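Thiosulfate sulfurtransferase YnjE (Escherichia coli, PDB 2WLR) catalyses the transfer of sulfur from thiosulfate to cyanide, giving thiocyanate and sulfite, and works as a periplasmic monomer. Local coordinates at residues K149-A154 with V206-R211; Q124-Q129 with D230-D235. All blocks are in the same frame, centred on the assembly; numbering follows the deposited sequence.

Interaction 1: residues K149-A154 with V206-R211; sequences KVIEAA and VILYGR
Ile151 and Leu208 lie side by side and point the same way from two neighbouring parallel strands, with Leu208 CD2 3.8 Å from Ile151 CB. The same methyl also reaches Ala153 CB, and Ile151 CD1 meets Val206 CG1 on this face of the sheet. Helix 213-226 packs here against Val206, Leu208 and Ala153. On the other face Val150 divides its branches. CG1, anti to the backbone N (chi1 179°), comes to the edge of the Tyr209 ring, while Val150 CG2 touches Ile207 CD1 at 4.1 Å. Helix 128-135 covers Val150 and Ile207.

Between the two faces runs a regular parallel ladder. Ile207 N donates to Lys149 O, Ile151 N to Ile207 O, Tyr209 N to Ile151 O and Ala153 N to Tyr209 O. The first of these is nearly straight, at 174°.

The polar edge begins where Glu152 crosses the Tyr209 ring. Glu152 CB makes a CH-pi contact over the face of the Tyr209 ring, 3.9 Å from its centroid. The glutamate chain then runs out extended, and OE1 takes a weak bond from Tyr209 OH, whose oxygen is also hydrogen-bonded to Ile166 N. Glu152 OE2 forms a salt bridge to Arg211 NH1 at 2.9 Å, met on its syn side and close to the guanidinium plane. The same NH1 also binds Ser164 O, and Arg211 makes a cation-pi contact with Trp238. A water accepts from Arg211 N and donates to Glu152 OE2, 2.6 Å away, and to Ala153 O.

These are two inner strands of a rhodanese-like alpha/beta domain. The buried carboxylate is held at both oxygens, and its charge is probably balanced by the arginine just beyond the end of the ladder.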
loop_
_atom_site.group_PDB
_atom_site.type_symbol
_atom_site.label_atom_id
_atom_site.label_comp_id
_atom_site.label_asym_id
_atom_site.label_seq_id
_atom_site.Cartn_x
_atom_site.Cartn_y
_atom_site.Cartn_z
ATOM N N LYS A 149 3.747 12.929 14.431
ATOM C CA LYS A 149 3.832 11.798 15.310
ATOM C C LYS A 149 4.151 10.568 14.465
ATOM O O LYS A 149 3.608 10.439 13.344
ATOM C CB LYS A 149 2.488 11.572 16.011
ATOM C CG LYS A 149 1.948 12.723 16.826
ATOM C CD LYS A 149 2.817 12.965 18.046
ATOM C CE LYS A 149 2.041 13.581 19.234
ATOM N NZ LYS A 149 2.261 15.032 19.309
ATOM N N VAL A 150 4.963 9.674 15.002
ATOM C CA VAL A 150 5.188 8.338 14.463
ATOM C C VAL A 150 4.595 7.326 15.428
ATOM O O VAL A 150 4.810 7.412 16.630
ATOM C CB VAL A 150 6.661 8.048 14.242
ATOM C CG1 VAL A 150 6.859 6.628 13.701
ATOM C CG2 VAL A 150 7.249 9.066 13.268
ATOM N N ILE A 151 3.805 6.397 14.919
ATOM C CA ILE A 151 3.038 5.490 15.750
ATOM C C ILE A 151 3.053 4.100 15.179
ATOM O O ILE A 151 2.690 3.906 13.998
ATOM C CB ILE A 151 1.574 5.951 15.865
ATOM C CG1 ILE A 151 1.480 7.435 16.280
ATOM C CG2 ILE A 151 0.829 5.109 16.884
ATOM C CD1 ILE A 151 0.105 7.901 16.634
ATOM N N GLU A 152 3.420 3.133 16.010
ATOM C CA GLU A 152 3.324 1.707 15.702
ATOM C C GLU A 152 1.931 1.227 16.057
ATOM O O GLU A 152 1.421 1.516 17.138
ATOM C CB GLU A 152 4.328 0.848 16.496
ATOM C CG GLU A 152 4.249 -0.607 16.117
ATOM C CD GLU A 152 5.417 -1.483 16.571
ATOM O OE1 GLU A 152 6.539 -0.992 16.879
ATOM O OE2 GLU A 152 5.208 -2.730 16.549
ATOM N N ALA A 153 1.294 0.507 15.138
ATOM C CA ALA A 153 -0.034 -0.067 15.358
ATOM C C ALA A 153 0.050 -1.586 15.332
ATOM O O ALA A 153 0.709 -2.167 14.468
ATOM C CB ALA A 153 -1.041 0.445 14.255
ATOM N N ALA A 154 -0.613 -2.221 16.285
ATOM C CA ALA A 154 -0.740 -3.667 16.320
ATOM C C ALA A 154 -1.919 -4.045 17.198
ATOM O O ALA A 154 -2.456 -3.212 17.934
ATOM C CB ALA A 154 0.549 -4.333 16.823
ATOM N N VAL A 206 0.449 12.277 10.949
ATOM C CA VAL A 206 0.615 10.986 11.624
ATOM C C VAL A 206 1.240 9.997 10.647
ATOM O O VAL A 206 0.678 9.755 9.564
ATOM C CB VAL A 206 -0.692 10.461 12.164
ATOM C CG1 VAL A 206 -0.473 9.118 12.820
ATOM C CG2 VAL A 206 -1.359 11.459 13.169
ATOM N N ILE A 207 2.367 9.434 11.032
ATOM C CA ILE A 207 3.030 8.382 10.262
ATOM C C ILE A 207 2.851 7.077 11.041
ATOM O O ILE A 207 3.404 6.916 12.119
ATOM C CB ILE A 207 4.512 8.717 9.987
ATOM C CG1 ILE A 207 4.627 10.092 9.309
ATOM C CG2 ILE A 207 5.159 7.651 9.129
ATOM C CD1 ILE A 207 5.632 10.948 9.946
ATOM N N LEU A 208 2.115 6.149 10.478
ATOM C CA LEU A 208 1.839 4.861 11.084
ATOM C C LEU A 208 2.671 3.768 10.456
ATOM O O LEU A 208 2.931 3.759 9.233
ATOM C CB LEU A 208 0.346 4.519 10.946
ATOM C CG LEU A 208 -0.565 5.306 11.899
ATOM C CD1 LEU A 208 -1.899 5.652 11.267
ATOM C CD2 LEU A 208 -0.727 4.521 13.222
ATOM N N TYR A 209 3.056 2.805 11.275
ATOM C CA TYR A 209 3.682 1.591 10.774
ATOM C C TYR A 209 3.243 0.432 11.591
ATOM O O TYR A 209 2.779 0.583 12.707
ATOM C CB TYR A 209 5.217 1.662 10.739
ATOM C CG TYR A 209 5.895 1.543 12.108
ATOM C CD1 TYR A 209 6.029 2.635 12.952
ATOM C CD2 TYR A 209 6.394 0.321 12.541
ATOM C CE1 TYR A 209 6.646 2.489 14.205
ATOM C CE2 TYR A 209 7.002 0.198 13.769
ATOM C CZ TYR A 209 7.121 1.268 14.580
ATOM O OH TYR A 209 7.725 1.134 15.827
ATOM N N GLY A 210 3.385 -0.741 11.024
ATOM C CA GLY A 210 3.064 -1.962 11.752
ATOM C C GLY A 210 4.062 -3.038 11.423
ATOM O O GLY A 210 4.764 -2.955 10.446
ATOM N N ARG A 211 4.108 -4.079 12.243
ATOM C CA ARG A 211 4.788 -5.278 11.840
ATOM C C ARG A 211 4.043 -5.847 10.626
ATOM O O ARG A 211 4.653 -6.428 9.746
ATOM C CB ARG A 211 4.856 -6.320 12.970
ATOM C CG ARG A 211 6.252 -6.445 13.647
ATOM C CD ARG A 211 6.565 -5.342 14.649
ATOM N NE ARG A 211 7.903 -5.552 15.215
ATOM C CZ ARG A 211 8.530 -4.764 16.087
ATOM N NH1 ARG A 211 7.973 -3.659 16.556
ATOM N NH2 ARG A 211 9.741 -5.118 16.465
HETATM O O HOH W 1 3.313 -3.598 14.926
#

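Interaction 2: residues Q124-Q129 with D230-D235; sequences QLVYPQ and DVRLLD
Val126 pairs with Leu234 across neighbouring parallel strands and spreads its two methyls towards strand 231-234. Val126 CG2 settles beside the backbone, 3.5 Å from Leu233 O and close to Leu234 CA. Val126 CG1 is turned the other way, anti to the carbonyl carbon (chi1 -49°), and comes within 3.9 Å of Arg232 CD, at the edge of the guanidinium. The side chains of Val126 and Arg232 cross at about a right angle.

Further along, Leu234 CD1 is the bump that fits a hollow in segment 124-129. Leu234 CD1 lies 3.5 Å from Val126 O, touches Tyr127 C, and meets Pro128 CD at 3.8 Å. The hollow is shaped by the turn from strand 125-126 into helix 128-135, where Tyr127 is the N-cap residue. On the other face Leu125 and Leu233 run side by side, with Leu125 CD2 against Leu233 CB. Helix 369-380 of the third rhodanese repeat packs on this pair.

Three backbone bonds fix the parallel register: Leu233 N to Gln124 O, Val126 N to Leu233 O, and Asp235 N to Val126 O.

Arg232 lays its CB 3.4 Å from Gln124 O, then extends to grip Asp230 side-on. Arg232 NE binds Asp230 OD1 at 2.9 Å and Arg232 NH2 binds Asp230 OD2, each through a syn lone pair and near the guanidinium plane. NH1 turns to Ala142 O, and Asp230 OD2 also bonds Thr205 OG1. A methionine here would probably leave the Asp230 carboxylate without its counter-charge and freer to turn, and Ala142 O without this donor.

Asp235 OD1 is hydrogen-bonded to Met340 N. Strand 125-126 is thus seated as an edge strand by backbone bonds and methyl packing, while the charges pair within the 230-235 segment or reach to other parts of the chain.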
loop_
_atom_site.group_PDB
_atom_site.type_symbol
_atom_site.label_atom_id
_atom_site.label_comp_id
_atom_site.label_asym_id
_atom_site.label_seq_id
_atom_site.Cartn_x
_atom_site.Cartn_y
_atom_site.Cartn_z
ATOM N N GLN A 124 2.652 9.971 0.697
ATOM C CA GLN A 124 1.876 9.239 1.712
ATOM C C GLN A 124 2.457 7.922 2.094
ATOM O O GLN A 124 2.038 7.344 3.098
ATOM C CB GLN A 124 0.458 9.022 1.225
ATOM C CG GLN A 124 -0.346 10.340 1.110
ATOM C CD GLN A 124 -1.602 10.228 0.275
ATOM O OE1 GLN A 124 -1.964 9.172 -0.255
ATOM N NE2 GLN A 124 -2.318 11.347 0.176
ATOM N N LEU A 125 3.364 7.390 1.287
ATOM C CA LEU A 125 4.001 6.079 1.509
ATOM C C LEU A 125 5.459 6.335 1.713
ATOM O O LEU A 125 6.263 6.318 0.779
ATOM C CB LEU A 125 3.774 5.127 0.317
ATOM C CG LEU A 125 2.333 4.679 0.151
ATOM C CD1 LEU A 125 2.162 3.943 -1.157
ATOM C CD2 LEU A 125 1.841 3.790 1.272
ATOM N N VAL A 126 5.828 6.575 2.962
ATOM C CA VAL A 126 7.216 6.924 3.272
ATOM C C VAL A 126 8.134 5.689 3.391
ATOM O O VAL A 126 7.678 4.542 3.362
ATOM C CB VAL A 126 7.296 7.812 4.529
ATOM C CG1 VAL A 126 6.280 8.980 4.414
ATOM C CG2 VAL A 126 7.068 6.970 5.817
ATOM N N TYR A 127 9.428 5.921 3.538
ATOM C CA TYR A 127 10.419 4.867 3.596
ATOM C C TYR A 127 11.406 5.163 4.743
ATOM O O TYR A 127 11.436 6.299 5.258
ATOM C CB TYR A 127 11.098 4.729 2.232
ATOM C CG TYR A 127 11.933 5.903 1.789
ATOM C CD1 TYR A 127 11.363 7.036 1.232
ATOM C CD2 TYR A 127 13.317 5.863 1.914
ATOM C CE1 TYR A 127 12.143 8.077 0.808
ATOM C CE2 TYR A 127 14.109 6.936 1.498
ATOM C CZ TYR A 127 13.515 8.029 0.954
ATOM O OH TYR A 127 14.346 9.054 0.547
ATOM N N PRO A 128 12.205 4.165 5.160
ATOM C CA PRO A 128 12.944 4.329 6.427
ATOM C C PRO A 128 13.904 5.506 6.503
ATOM O O PRO A 128 13.863 6.277 7.474
ATOM C CB PRO A 128 13.660 2.980 6.590
ATOM C CG PRO A 128 12.734 2.022 5.939
ATOM C CD PRO A 128 12.233 2.773 4.716
ATOM N N GLN A 129 14.773 5.669 5.523
ATOM C CA GLN A 129 15.712 6.780 5.582
ATOM C C GLN A 129 15.019 8.125 5.728
ATOM O O GLN A 129 15.490 9.017 6.444
ATOM C CB GLN A 129 16.654 6.786 4.382
ATOM C CG GLN A 129 17.847 7.719 4.610
ATOM C CD GLN A 129 18.753 7.260 5.751
ATOM O OE1 GLN A 129 19.107 6.075 5.833
ATOM N NE2 GLN A 129 19.088 8.175 6.653
ATOM N N ASP A 230 -3.292 14.796 7.293
ATOM C CA ASP A 230 -2.059 14.246 6.741
ATOM C C ASP A 230 -1.709 12.968 7.505
ATOM O O ASP A 230 -1.163 13.015 8.591
ATOM C CB ASP A 230 -0.966 15.317 6.798
ATOM C CG ASP A 230 0.360 14.862 6.192
ATOM O OD1 ASP A 230 0.399 13.771 5.581
ATOM O OD2 ASP A 230 1.344 15.633 6.325
ATOM N N VAL A 231 -2.087 11.829 6.916
ATOM C CA VAL A 231 -1.833 10.509 7.454
ATOM C C VAL A 231 -1.028 9.741 6.394
ATOM O O VAL A 231 -1.408 9.688 5.210
ATOM C CB VAL A 231 -3.113 9.732 7.798
ATOM C CG1 VAL A 231 -2.772 8.378 8.364
ATOM C CG2 VAL A 231 -3.990 10.504 8.796
ATOM N N ARG A 232 0.041 9.126 6.849
ATOM C CA ARG A 232 1.000 8.423 6.012
ATOM C C ARG A 232 1.319 7.071 6.608
ATOM O O ARG A 232 1.090 6.822 7.806
ATOM C CB ARG A 232 2.275 9.233 5.879
ATOM C CG ARG A 232 2.002 10.642 5.472
ATOM C CD ARG A 232 3.243 11.368 5.099
ATOM N NE ARG A 232 3.038 12.794 5.015
ATOM C CZ ARG A 232 3.936 13.637 4.518
ATOM N NH1 ARG A 232 5.054 13.186 3.968
ATOM N NH2 ARG A 232 3.694 14.938 4.575
ATOM N N LEU A 233 1.839 6.185 5.761
ATOM C CA LEU A 233 2.266 4.843 6.180
ATOM C C LEU A 233 3.714 4.684 5.859
ATOM O O LEU A 233 4.190 5.155 4.838
ATOM C CB LEU A 233 1.565 3.751 5.380
ATOM C CG LEU A 233 0.072 3.575 5.563
ATOM C CD1 LEU A 233 -0.426 2.430 4.641
ATOM C CD2 LEU A 233 -0.281 3.315 7.028
ATOM N N LEU A 234 4.411 3.938 6.695
ATOM C CA LEU A 234 5.710 3.404 6.296
ATOM C C LEU A 234 5.525 2.209 5.371
ATOM O O LEU A 234 5.031 1.177 5.768
ATOM C CB LEU A 234 6.544 2.991 7.512
ATOM C CG LEU A 234 7.897 2.328 7.267
ATOM C CD1 LEU A 234 8.832 3.229 6.430
ATOM C CD2 LEU A 234 8.578 1.963 8.579
ATOM N N ASP A 235 5.971 2.364 4.136
ATOM C CA ASP A 235 5.771 1.362 3.079
ATOM C C ASP A 235 6.533 0.109 3.494
ATOM O O ASP A 235 7.727 0.190 3.774
ATOM C CB ASP A 235 6.324 1.948 1.781
ATOM C CG ASP A 235 5.927 1.176 0.533
ATOM O OD1 ASP A 235 5.060 0.292 0.592
ATOM O OD2 ASP A 235 6.551 1.495 -0.499
HETATM O O HOH W 2 7.383 4.505 -1.201
#

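Both interactions build the same five-stranded parallel sheet, in which strands 205-209 and 231-234 are neighbours. They join directly: Val206 O and Leu208 N probably bond with Arg232 N and O, and Ile207 CG2 packs on Val126 CG2. Both contacts are largely buried, but their places differ. Interaction 1 pairs two inner strands, with a helix on each face and its salt bridge running across the contact. Interaction 2 adds the outermost strand 125-126, only two residues long, near the third rhodanese repeat; its salt bridge stays within one segment. Helix 128-135 ties them, starting in interaction 2 and covering apolar residues of interaction 1.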